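Single-stranded DNA specific exonuclease RecJ (Thermus thermophilus, PDB 2ZXR) degrades single-stranded DNA as a divalent-metal-dependent exonuclease working in the 5' to 3' direction, with no detectable activity on single-stranded RNA. Local coordinates at residues A[353-357]-A[423-427]; A[317-321]-A[333-337]; A[581-585]-A[596-600]; A[542-546]-A[637-641]. One frame throughout, in Å; residues are numbered along the deposited sequence.

Contact 1. Residues A[353-357]-A[423-427]; sequences EATLR and DPVRE
Leu356 and Arg357, just past the C-terminal end of helix 341-355 of the DHHA1 domain, pack against Pro424 and Arg426, where the chain enters strand 426-433 of the mixed sheet that includes the strands of the OB domain. Leu356 leaves the helix with positive phi (60°), and its side chain points at the strand; branch CD2 meets the first carbon of Arg426, CB, at 3.9 Å, the two side chains crossing at about a right angle. A long arginine suits this place because its aliphatic stem can face the leucine while its charged end runs on toward Glu353, whose OE1 stays 4.5 Å from Arg426 NE and well out of the guanidinium plane, near enough for attraction between charges but with no N-H aimed at it. Pro424 brings only carbon to the contact, CB lying 3.8 Å from Leu356 O. That carbonyl and Pro424 O both accept hydrogen bonds from Arg4 NH1, whose chain leads into strand 5-9. Arg357 bends at chi2 (-66°) and closes the far end with a salt bridge: NH1 reaches Asp423 OD2 at 3.1 Å, nearly straight at 174°, within its own guanidinium plane but from above the carboxylate.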
loop_
_atom_site.group_PDB
_atom_site.type_symbol
_atom_site.label_atom_id
_atom_site.label_comp_id
_atom_site.label_asym_id
_atom_site.label_seq_id
_atom_site.Cartn_x
_atom_site.Cartn_y
_atom_site.Cartn_z
ATOM N N GLU A 353 6.479 9.135 10.937
ATOM C CA GLU A 353 7.174 8.429 9.867
ATOM C C GLU A 353 8.693 8.539 9.938
ATOM O O GLU A 353 9.408 7.635 9.530
ATOM C CB GLU A 353 6.676 8.925 8.509
ATOM C CG GLU A 353 6.822 7.899 7.417
ATOM C CD GLU A 353 6.031 6.618 7.690
ATOM O OE1 GLU A 353 6.650 5.525 7.580
ATOM O OE2 GLU A 353 4.809 6.700 8.003
ATOM N N ALA A 354 9.181 9.655 10.454
ATOM C CA ALA A 354 10.611 9.881 10.561
ATOM C C ALA A 354 11.122 9.164 11.791
ATOM O O ALA A 354 12.302 8.854 11.921
ATOM C CB ALA A 354 10.873 11.389 10.720
ATOM N N THR A 355 10.186 8.867 12.671
ATOM C CA THR A 355 10.480 8.324 13.980
ATOM C C THR A 355 9.999 6.901 14.330
ATOM O O THR A 355 10.576 6.224 15.196
ATOM C CB THR A 355 9.889 9.366 14.962
ATOM O OG1 THR A 355 10.938 9.998 15.697
ATOM C CG2 THR A 355 8.839 8.757 15.829
ATOM N N LEU A 356 8.940 6.452 13.676
ATOM C CA LEU A 356 8.375 5.139 13.974
ATOM C C LEU A 356 7.936 5.072 15.445
ATOM O O LEU A 356 8.180 4.084 16.138
ATOM C CB LEU A 356 9.401 4.045 13.672
ATOM C CG LEU A 356 9.076 3.117 12.491
ATOM C CD1 LEU A 356 8.368 3.867 11.355
ATOM C CD2 LEU A 356 10.365 2.473 12.018
ATOM N N ARG A 357 7.291 6.143 15.912
ATOM C CA ARG A 357 6.794 6.231 17.284
ATOM C C ARG A 357 5.423 6.913 17.297
ATOM O O ARG A 357 5.101 7.714 16.420
ATOM C CB ARG A 357 7.731 7.069 18.153
ATOM C CG ARG A 357 9.121 6.528 18.357
ATOM C CD ARG A 357 9.092 5.261 19.154
ATOM N NE ARG A 357 10.445 4.780 19.385
ATOM C CZ ARG A 357 10.738 3.691 20.083
ATOM N NH1 ARG A 357 9.762 2.974 20.626
ATOM N NH2 ARG A 357 12.001 3.316 20.218
ATOM N N ASP A 423 8.561 -2.021 21.233
ATOM C CA ASP A 423 8.771 -0.955 20.256
ATOM C C ASP A 423 8.084 -1.278 18.934
ATOM O O ASP A 423 7.987 -2.442 18.538
ATOM C CB ASP A 423 10.260 -0.758 19.990
ATOM C CG ASP A 423 10.984 -0.176 21.182
ATOM O OD1 ASP A 423 12.235 -0.227 21.196
ATOM O OD2 ASP A 423 10.293 0.340 22.092
ATOM N N PRO A 424 7.564 -0.247 18.249
ATOM C CA PRO A 424 6.907 -0.518 16.960
ATOM C C PRO A 424 7.996 -0.898 15.944
ATOM O O PRO A 424 9.131 -0.432 16.058
ATOM C CB PRO A 424 6.260 0.828 16.604
ATOM C CG PRO A 424 6.016 1.471 17.970
ATOM C CD PRO A 424 7.288 1.127 18.716
ATOM N N VAL A 425 7.649 -1.735 14.967
ATOM C CA VAL A 425 8.578 -2.140 13.906
ATOM C C VAL A 425 7.909 -1.968 12.543
ATOM O O VAL A 425 6.700 -2.153 12.413
ATOM C CB VAL A 425 9.015 -3.629 14.046
ATOM C CG1 VAL A 425 9.822 -3.809 15.314
ATOM C CG2 VAL A 425 7.778 -4.551 14.038
ATOM N N ARG A 426 8.696 -1.610 11.532
ATOM C CA ARG A 426 8.176 -1.416 10.176
ATOM C C ARG A 426 8.578 -2.617 9.322
ATOM O O ARG A 426 9.697 -3.122 9.425
ATOM C CB ARG A 426 8.742 -0.116 9.564
ATOM C CG ARG A 426 8.337 0.140 8.109
ATOM C CD ARG A 426 8.382 1.633 7.711
ATOM N NE ARG A 426 9.733 2.191 7.576
ATOM C CZ ARG A 426 10.553 1.971 6.543
ATOM N NH1 ARG A 426 11.765 2.527 6.523
ATOM N NH2 ARG A 426 10.167 1.203 5.522
ATOM N N GLU A 427 7.649 -3.104 8.515
ATOM C CA GLU A 427 7.954 -4.221 7.628
ATOM C C GLU A 427 7.977 -3.742 6.174
ATOM O O GLU A 427 7.225 -2.845 5.805
ATOM C CB GLU A 427 6.918 -5.336 7.746
ATOM C CG GLU A 427 6.989 -6.280 6.537
ATOM C CD GLU A 427 6.101 -7.505 6.638
ATOM O OE1 GLU A 427 6.386 -8.380 7.495
ATOM O OE2 GLU A 427 5.122 -7.596 5.855
#

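Contact 2. Residues A[317-321]-A[333-337]; sequences MLRKL and VLLDP
Asp336 faces the last turn of helix 293-321 and meets three of its side chains, Met317, Lys320 and Leu321, each with a different atom. Asp336 comes just after strand 332-335; it and Leu334 point at the helix, while Leu335, between them, points away and touches Phe407 of helix 407-419. With CG anti to the backbone N (chi1 -178°), the carboxylate of Asp336 is carried out to the helix. OD1 faces Lys320, whose chain bends at chi3 (-55°) to bring NZ within 3.3 Å of OD1 in a salt bridge whose hydrogen bond is weak. A water beside the pair links them, accepting from Lys320 NZ at 2.7 Å and donating weakly to Asp336 OD1. OD2 lies instead among the carbons of Met317, 3.8 Å from CE, while the methionine also packs on Val343, Met344 and Val347 of helix 341-355. Leu321 bridges the polar and apolar ends: its CD1 is 4.1 Å from Asp336 CB, and its CG lies 4.1 Å from Leu334 CD1, the two leucines sliding past each other in opposite directions. Leucines suit this helix-on-sheet packing, and lysine suits the exposed flank, where a long stem can bring the ammonium from the helix to the carboxylate. The ammonium, and more weakly the water, probably offset part of the cost of burying the carboxylate.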
loop_
_atom_site.group_PDB
_atom_site.type_symbol
_atom_site.label_atom_id
_atom_site.label_comp_id
_atom_site.label_asym_id
_atom_site.label_seq_id
_atom_site.Cartn_x
_atom_site.Cartn_y
_atom_site.Cartn_z
ATOM N N MET A 317 5.629 24.262 11.212
ATOM C CA MET A 317 5.395 23.507 12.436
ATOM C C MET A 317 6.350 22.326 12.572
ATOM O O MET A 317 6.943 22.100 13.640
ATOM C CB MET A 317 3.955 22.994 12.510
ATOM C CG MET A 317 3.655 22.297 13.822
ATOM S SD MET A 317 1.958 21.725 13.937
ATOM C CE MET A 317 1.115 23.299 14.229
ATOM N N LEU A 318 6.485 21.566 11.490
ATOM C CA LEU A 318 7.370 20.409 11.470
ATOM C C LEU A 318 8.819 20.883 11.708
ATOM O O LEU A 318 9.566 20.271 12.463
ATOM C CB LEU A 318 7.234 19.690 10.128
ATOM C CG LEU A 318 7.893 18.344 9.812
ATOM C CD1 LEU A 318 9.292 18.613 9.331
ATOM C CD2 LEU A 318 7.897 17.404 11.017
ATOM N N ARG A 319 9.209 21.993 11.090
ATOM C CA ARG A 319 10.559 22.489 11.287
ATOM C C ARG A 319 10.790 22.761 12.776
ATOM O O ARG A 319 11.835 22.416 13.319
ATOM C CB ARG A 319 10.787 23.757 10.473
ATOM C CG ARG A 319 12.200 24.272 10.587
ATOM C CD ARG A 319 12.462 25.488 9.698
ATOM N NE ARG A 319 13.850 25.938 9.845
ATOM C CZ ARG A 319 14.906 25.387 9.246
ATOM N NH1 ARG A 319 14.767 24.348 8.429
ATOM N NH2 ARG A 319 16.110 25.883 9.477
ATOM N N LYS A 320 9.811 23.360 13.444
ATOM C CA LYS A 320 9.948 23.633 14.877
ATOM C C LYS A 320 9.830 22.403 15.776
ATOM O O LYS A 320 10.509 22.296 16.801
ATOM C CB LYS A 320 8.886 24.611 15.349
ATOM C CG LYS A 320 8.899 24.784 16.870
ATOM C CD LYS A 320 7.694 25.551 17.345
ATOM C CE LYS A 320 7.571 26.878 16.630
ATOM N NZ LYS A 320 6.296 27.550 17.028
ATOM N N LEU A 321 8.952 21.484 15.406
ATOM C CA LEU A 321 8.714 20.309 16.236
ATOM C C LEU A 321 9.608 19.096 16.031
ATOM O O LEU A 321 10.035 18.488 16.994
ATOM C CB LEU A 321 7.239 19.892 16.115
ATOM C CG LEU A 321 6.226 20.448 17.130
ATOM C CD1 LEU A 321 6.624 21.835 17.647
ATOM C CD2 LEU A 321 4.843 20.475 16.482
ATOM N N VAL A 333 5.599 13.491 22.518
ATOM C CA VAL A 333 4.504 14.322 22.987
ATOM C C VAL A 333 4.980 15.749 22.996
ATOM O O VAL A 333 5.836 16.132 23.783
ATOM C CB VAL A 333 4.049 13.864 24.412
ATOM C CG1 VAL A 333 2.719 14.524 24.799
ATOM C CG2 VAL A 333 3.905 12.354 24.436
ATOM N N LEU A 334 4.421 16.547 22.101
ATOM C CA LEU A 334 4.852 17.924 21.988
ATOM C C LEU A 334 3.707 18.906 22.067
ATOM O O LEU A 334 2.571 18.606 21.697
ATOM C CB LEU A 334 5.625 18.093 20.679
ATOM C CG LEU A 334 6.689 16.997 20.512
ATOM C CD1 LEU A 334 7.218 16.971 19.066
ATOM C CD2 LEU A 334 7.826 17.251 21.503
ATOM N N LEU A 335 4.046 20.088 22.560
ATOM C CA LEU A 335 3.118 21.176 22.753
ATOM C C LEU A 335 3.580 22.342 21.909
ATOM O O LEU A 335 4.755 22.686 21.929
ATOM C CB LEU A 335 3.127 21.604 24.231
ATOM C CG LEU A 335 2.352 22.872 24.601
ATOM C CD1 LEU A 335 0.839 22.633 24.402
ATOM C CD2 LEU A 335 2.633 23.249 26.077
ATOM N N ASP A 336 2.659 22.944 21.169
ATOM C CA ASP A 336 2.970 24.105 20.355
ATOM C C ASP A 336 1.773 25.029 20.547
ATOM O O ASP A 336 0.831 25.044 19.743
ATOM C CB ASP A 336 3.159 23.710 18.889
ATOM C CG ASP A 336 3.521 24.887 18.018
ATOM O OD1 ASP A 336 3.838 25.960 18.572
ATOM O OD2 ASP A 336 3.483 24.747 16.783
ATOM N N PRO A 337 1.803 25.814 21.639
ATOM C CA PRO A 337 0.773 26.765 22.055
ATOM C C PRO A 337 0.002 27.479 20.960
ATOM O O PRO A 337 -1.222 27.486 20.978
ATOM C CB PRO A 337 1.543 27.741 22.938
ATOM C CG PRO A 337 2.584 26.855 23.564
ATOM C CD PRO A 337 3.065 26.100 22.349
HETATM O O HOH W 1 3.827 28.237 16.168
#

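Contact 3. Residues A[581-585]-A[596-600]; sequences PPEEA and VLGRR
Val596 spreads its two methyl groups over the backbone and ring at Pro582 and Glu583. CG1, anti to the backbone N (chi1 -176°), rests 3.5 Å from Glu583 CA, while CG2 lies 4.0 Å from CG of the Pro582 ring, the side chains of valine and proline crossing at about a right angle. A beta-branched residue fits here because each branch covers a different neighbour. The segment it covers is a tight turn: Pro581 O accepts from Glu584 N at 2.8 Å and from Ala585 N at 3.0 Å. Proline is tolerated at 582 because these donors are the N-H groups of Glu584 and Ala585, so none is needed from 582. Arg599 supplies the polar half of the contact. Bent at chi2 and again at chi3, its chain folds back on the turn, and NH1 donates to Pro582 O at 2.6 Å with an angle of 145°, the oxygen lying near the edge of the guanidinium. The group is modelled unusually close to the turn, so its exact position is doubtful. Pro582 O is gripped a second time, by Trp588 NE1. Both segments are surface loops of the C-terminal domain: 581-585 links strands 578-579 and 587-588 of its parallel sheet, 596-600 leads from 587-588 into 601-603, and Pro582 and Ala585 also touch Tyr560 of strand 558-560.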
loop_
_atom_site.group_PDB
_atom_site.type_symbol
_atom_site.label_atom_id
_atom_site.label_comp_id
_atom_site.label_asym_id
_atom_site.label_seq_id
_atom_site.Cartn_x
_atom_site.Cartn_y
_atom_site.Cartn_z
ATOM N N PRO A 581 22.416 -42.606 -0.780
ATOM C CA PRO A 581 21.206 -42.073 -1.413
ATOM C C PRO A 581 20.785 -40.889 -0.529
ATOM O O PRO A 581 20.968 -40.920 0.698
ATOM C CB PRO A 581 20.239 -43.248 -1.334
ATOM C CG PRO A 581 20.617 -43.884 -0.035
ATOM C CD PRO A 581 22.130 -43.876 -0.083
ATOM N N PRO A 582 20.204 -39.846 -1.136
ATOM C CA PRO A 582 19.762 -38.631 -0.434
ATOM C C PRO A 582 18.984 -38.810 0.872
ATOM O O PRO A 582 19.184 -38.059 1.830
ATOM C CB PRO A 582 18.958 -37.893 -1.502
ATOM C CG PRO A 582 18.394 -39.033 -2.353
ATOM C CD PRO A 582 19.613 -39.920 -2.489
ATOM N N GLU A 583 18.093 -39.793 0.923
ATOM C CA GLU A 583 17.308 -40.015 2.133
ATOM C C GLU A 583 18.193 -40.493 3.302
ATOM O O GLU A 583 17.746 -40.532 4.456
ATOM C CB GLU A 583 16.184 -41.028 1.873
ATOM C CG GLU A 583 16.692 -42.423 1.549
ATOM C CD GLU A 583 16.982 -42.629 0.074
ATOM O OE1 GLU A 583 17.199 -41.632 -0.657
ATOM O OE2 GLU A 583 17.004 -43.809 -0.350
ATOM N N GLU A 584 19.438 -40.869 3.030
ATOM C CA GLU A 584 20.267 -41.265 4.160
ATOM C C GLU A 584 21.528 -40.418 4.351
ATOM O O GLU A 584 22.075 -40.374 5.446
ATOM C CB GLU A 584 20.582 -42.775 4.135
ATOM C CG GLU A 584 21.545 -43.262 3.096
ATOM C CD GLU A 584 21.471 -44.791 2.956
ATOM O OE1 GLU A 584 22.495 -45.422 2.606
ATOM O OE2 GLU A 584 20.374 -45.354 3.190
ATOM N N ALA A 585 21.983 -39.735 3.310
ATOM C CA ALA A 585 23.145 -38.861 3.453
ATOM C C ALA A 585 22.729 -37.525 4.110
ATOM O O ALA A 585 21.734 -36.909 3.719
ATOM C CB ALA A 585 23.743 -38.579 2.099
ATOM N N VAL A 596 12.725 -35.360 -0.923
ATOM C CA VAL A 596 13.290 -36.188 0.125
ATOM C C VAL A 596 13.105 -35.345 1.387
ATOM O O VAL A 596 13.941 -34.492 1.706
ATOM C CB VAL A 596 14.779 -36.470 -0.125
ATOM C CG1 VAL A 596 15.309 -37.416 0.954
ATOM C CG2 VAL A 596 14.967 -37.094 -1.507
ATOM N N LEU A 597 11.984 -35.565 2.069
ATOM C CA LEU A 597 11.633 -34.809 3.270
ATOM C C LEU A 597 11.857 -35.599 4.560
ATOM O O LEU A 597 12.180 -36.779 4.516
ATOM C CB LEU A 597 10.179 -34.329 3.164
ATOM C CG LEU A 597 9.890 -33.451 1.925
ATOM C CD1 LEU A 597 8.450 -32.964 1.936
ATOM C CD2 LEU A 597 10.843 -32.253 1.919
ATOM N N GLY A 598 11.674 -34.948 5.707
ATOM C CA GLY A 598 11.936 -35.622 6.969
ATOM C C GLY A 598 13.414 -35.996 6.928
ATOM O O GLY A 598 13.817 -37.127 7.217
ATOM N N ARG A 599 14.224 -35.007 6.572
ATOM C CA ARG A 599 15.658 -35.175 6.398
ATOM C C ARG A 599 16.559 -34.351 7.297
ATOM O O ARG A 599 17.221 -34.884 8.189
ATOM C CB ARG A 599 16.019 -34.840 4.941
ATOM C CG ARG A 599 15.687 -35.917 3.937
ATOM C CD ARG A 599 16.830 -36.919 3.842
ATOM N NE ARG A 599 17.240 -37.410 5.153
ATOM C CZ ARG A 599 18.441 -37.924 5.412
ATOM N NH1 ARG A 599 19.340 -38.012 4.441
ATOM N NH2 ARG A 599 18.742 -38.347 6.641
ATOM N N ARG A 600 16.578 -33.052 7.039
ATOM C CA ARG A 600 17.444 -32.103 7.737
ATOM C C ARG A 600 18.831 -32.426 7.203
ATOM O O ARG A 600 19.546 -33.313 7.706
ATOM C CB ARG A 600 17.403 -32.262 9.247
ATOM C CG ARG A 600 17.770 -30.961 9.999
ATOM C CD ARG A 600 19.211 -30.495 9.739
ATOM N NE ARG A 600 19.586 -29.318 10.541
ATOM C CZ ARG A 600 20.807 -28.770 10.573
ATOM N NH1 ARG A 600 21.040 -27.705 11.329
ATOM N NH2 ARG A 600 21.798 -29.278 9.856
#

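Contact 4. Residues A[542-546]-A[637-641]; sequences YPLPL and AYERR
A Schellman motif ends helix 624-639 at Arg641, and this helix end packs on Pro543 and Pro545, where an edge strand of the C-terminal domain runs toward its next helix. Arg641 has positive phi (53°), and its backbone N bonds back to Tyr638 O at 2.9 Å. Pro543 presses its ring against the last turn, CB lying 3.6 Å from Tyr638 O and 3.7 Å from Tyr638 CD2; a compact, rigid ring lies close against the helix end, and its lack of an N-H is easily borne in an outermost strand. Tyr638 extends from the helix with CG anti to the backbone N (chi1 179°), which carries its hydroxyl past Pro543 to Leu544 O, where it donates a weak hydrogen bond of 2.8 Å. The hydroxyl's stronger partner is Leu605 N. Arg641, bent at chi2 and chi3, slides its guanidinium between layers: Pro545 CG sits over the centre of one face, 3.9 Å from CZ, and backbone atoms of Tyr638 and Glu639 lie off-centre over the opposite face. Its NH2 also stands above the rim of the Tyr638 ring. Strand 541-543 is outermost in the five-stranded parallel sheet, bonded through Tyr542 to strand 601-603; Pro545 is the N-cap residue of helix 546-554, and Pro543 also touches Phe646 of helix 643-655.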
loop_
_atom_site.group_PDB
_atom_site.type_symbol
_atom_site.label_atom_id
_atom_site.label_comp_id
_atom_site.label_asym_id
_atom_site.label_seq_id
_atom_site.Cartn_x
_atom_site.Cartn_y
_atom_site.Cartn_z
ATOM N N TYR A 542 19.974 -26.961 4.437
ATOM C CA TYR A 542 20.896 -25.922 4.860
ATOM C C TYR A 542 22.073 -25.723 3.942
ATOM O O TYR A 542 22.971 -26.568 3.892
ATOM C CB TYR A 542 21.405 -26.236 6.262
ATOM C CG TYR A 542 20.288 -26.241 7.280
ATOM C CD1 TYR A 542 19.327 -27.252 7.289
ATOM C CD2 TYR A 542 20.165 -25.199 8.210
ATOM C CE1 TYR A 542 18.276 -27.230 8.200
ATOM C CE2 TYR A 542 19.114 -25.167 9.118
ATOM C CZ TYR A 542 18.182 -26.179 9.107
ATOM O OH TYR A 542 17.148 -26.126 10.006
ATOM N N PRO A 543 22.092 -24.598 3.207
ATOM C CA PRO A 543 23.178 -24.287 2.272
ATOM C C PRO A 543 24.530 -24.293 2.952
ATOM O O PRO A 543 24.691 -23.723 4.039
ATOM C CB PRO A 543 22.826 -22.879 1.758
ATOM C CG PRO A 543 21.337 -22.872 1.802
ATOM C CD PRO A 543 21.021 -23.588 3.122
ATOM N N LEU A 544 25.491 -24.916 2.280
ATOM C CA LEU A 544 26.868 -24.995 2.743
ATOM C C LEU A 544 27.719 -24.731 1.498
ATOM O O LEU A 544 27.430 -25.267 0.431
ATOM C CB LEU A 544 27.167 -26.392 3.278
ATOM C CG LEU A 544 28.557 -26.700 3.827
ATOM C CD1 LEU A 544 28.765 -25.999 5.160
ATOM C CD2 LEU A 544 28.691 -28.211 4.025
ATOM N N PRO A 545 28.755 -23.885 1.619
ATOM C CA PRO A 545 29.652 -23.555 0.508
ATOM C C PRO A 545 30.284 -24.834 -0.062
ATOM O O PRO A 545 30.611 -25.749 0.692
ATOM C CB PRO A 545 30.688 -22.644 1.159
ATOM C CG PRO A 545 29.890 -21.963 2.249
ATOM C CD PRO A 545 29.100 -23.115 2.827
ATOM N N LEU A 546 30.457 -24.888 -1.381
ATOM C CA LEU A 546 31.033 -26.074 -2.017
ATOM C C LEU A 546 32.390 -26.489 -1.436
ATOM O O LEU A 546 32.655 -27.684 -1.246
ATOM C CB LEU A 546 31.191 -25.876 -3.522
ATOM C CG LEU A 546 31.779 -27.124 -4.206
ATOM C CD1 LEU A 546 30.812 -28.286 -4.041
ATOM C CD2 LEU A 546 32.025 -26.870 -5.699
ATOM N N ALA A 637 19.058 -17.908 -2.426
ATOM C CA ALA A 637 19.017 -18.442 -1.067
ATOM C C ALA A 637 20.269 -19.257 -0.754
ATOM O O ALA A 637 20.712 -19.292 0.396
ATOM C CB ALA A 637 17.763 -19.307 -0.843
ATOM N N TYR A 638 20.823 -19.918 -1.763
ATOM C CA TYR A 638 22.046 -20.699 -1.549
ATOM C C TYR A 638 23.187 -19.756 -1.173
ATOM O O TYR A 638 23.803 -19.917 -0.117
ATOM C CB TYR A 638 22.415 -21.497 -2.807
ATOM C CG TYR A 638 23.686 -22.301 -2.652
ATOM C CD1 TYR A 638 24.853 -21.931 -3.320
ATOM C CD2 TYR A 638 23.721 -23.439 -1.836
ATOM C CE1 TYR A 638 26.029 -22.673 -3.193
ATOM C CE2 TYR A 638 24.882 -24.186 -1.696
ATOM C CZ TYR A 638 26.043 -23.801 -2.380
ATOM O OH TYR A 638 27.207 -24.551 -2.260
ATOM N N GLU A 639 23.452 -18.764 -2.028
ATOM C CA GLU A 639 24.514 -17.785 -1.779
ATOM C C GLU A 639 24.343 -17.046 -0.440
ATOM O O GLU A 639 25.315 -16.749 0.252
ATOM C CB GLU A 639 24.587 -16.761 -2.933
ATOM C CG GLU A 639 24.811 -17.407 -4.322
ATOM C CD GLU A 639 24.874 -16.404 -5.501
ATOM O OE1 GLU A 639 24.943 -16.875 -6.670
ATOM O OE2 GLU A 639 24.860 -15.162 -5.263
ATOM N N ARG A 640 23.104 -16.767 -0.058
ATOM C CA ARG A 640 22.854 -16.066 1.200
ATOM C C ARG A 640 22.772 -17.022 2.396
ATOM O O ARG A 640 22.537 -16.587 3.520
ATOM C CB ARG A 640 21.534 -15.279 1.099
ATOM C CG ARG A 640 21.375 -14.143 2.087
ATOM C CD ARG A 640 21.594 -12.780 1.422
ATOM N NE ARG A 640 22.865 -12.684 0.693
ATOM C CZ ARG A 640 23.097 -13.201 -0.519
ATOM N NH1 ARG A 640 22.142 -13.862 -1.171
ATOM N NH2 ARG A 640 24.299 -13.070 -1.083
ATOM N N ARG A 641 22.946 -18.319 2.161
ATOM C CA ARG A 641 22.850 -19.298 3.249
ATOM C C ARG A 641 21.534 -19.113 3.995
ATOM O O ARG A 641 21.503 -19.073 5.214
ATOM C CB ARG A 641 24.010 -19.130 4.245
ATOM C CG ARG A 641 25.235 -19.983 3.962
ATOM C CD ARG A 641 26.046 -19.428 2.832
ATOM N NE ARG A 641 26.092 -20.337 1.689
ATOM C CZ ARG A 641 26.846 -20.128 0.612
ATOM N NH1 ARG A 641 27.614 -19.042 0.543
ATOM N NH2 ARG A 641 26.830 -20.997 -0.392
#

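How the contacts relate
Contact 2 is the most buried of the four, contacts 1 and 4 are partly buried, and contact 3 lies on the surface. Contacts 1 and 2 share a beta-alpha-beta crossover: strand 332-335, used in contact 2, leads into helix 341-355, used in contact 1, and strand 359-363 follows. Their centres are 19 Å apart. Each has one salt bridge beside apolar packing, whereas contacts 3 and 4 lack salt bridges and use prolines with arginines that meet a backbone oxygen (contact 3) or a proline ring (contact 4). Contact 4 uses an outermost strand of the C-terminal parallel sheet, contact 3 the loops connecting its strands, and the two touch through a cation-pi pair, Arg600 and Tyr542.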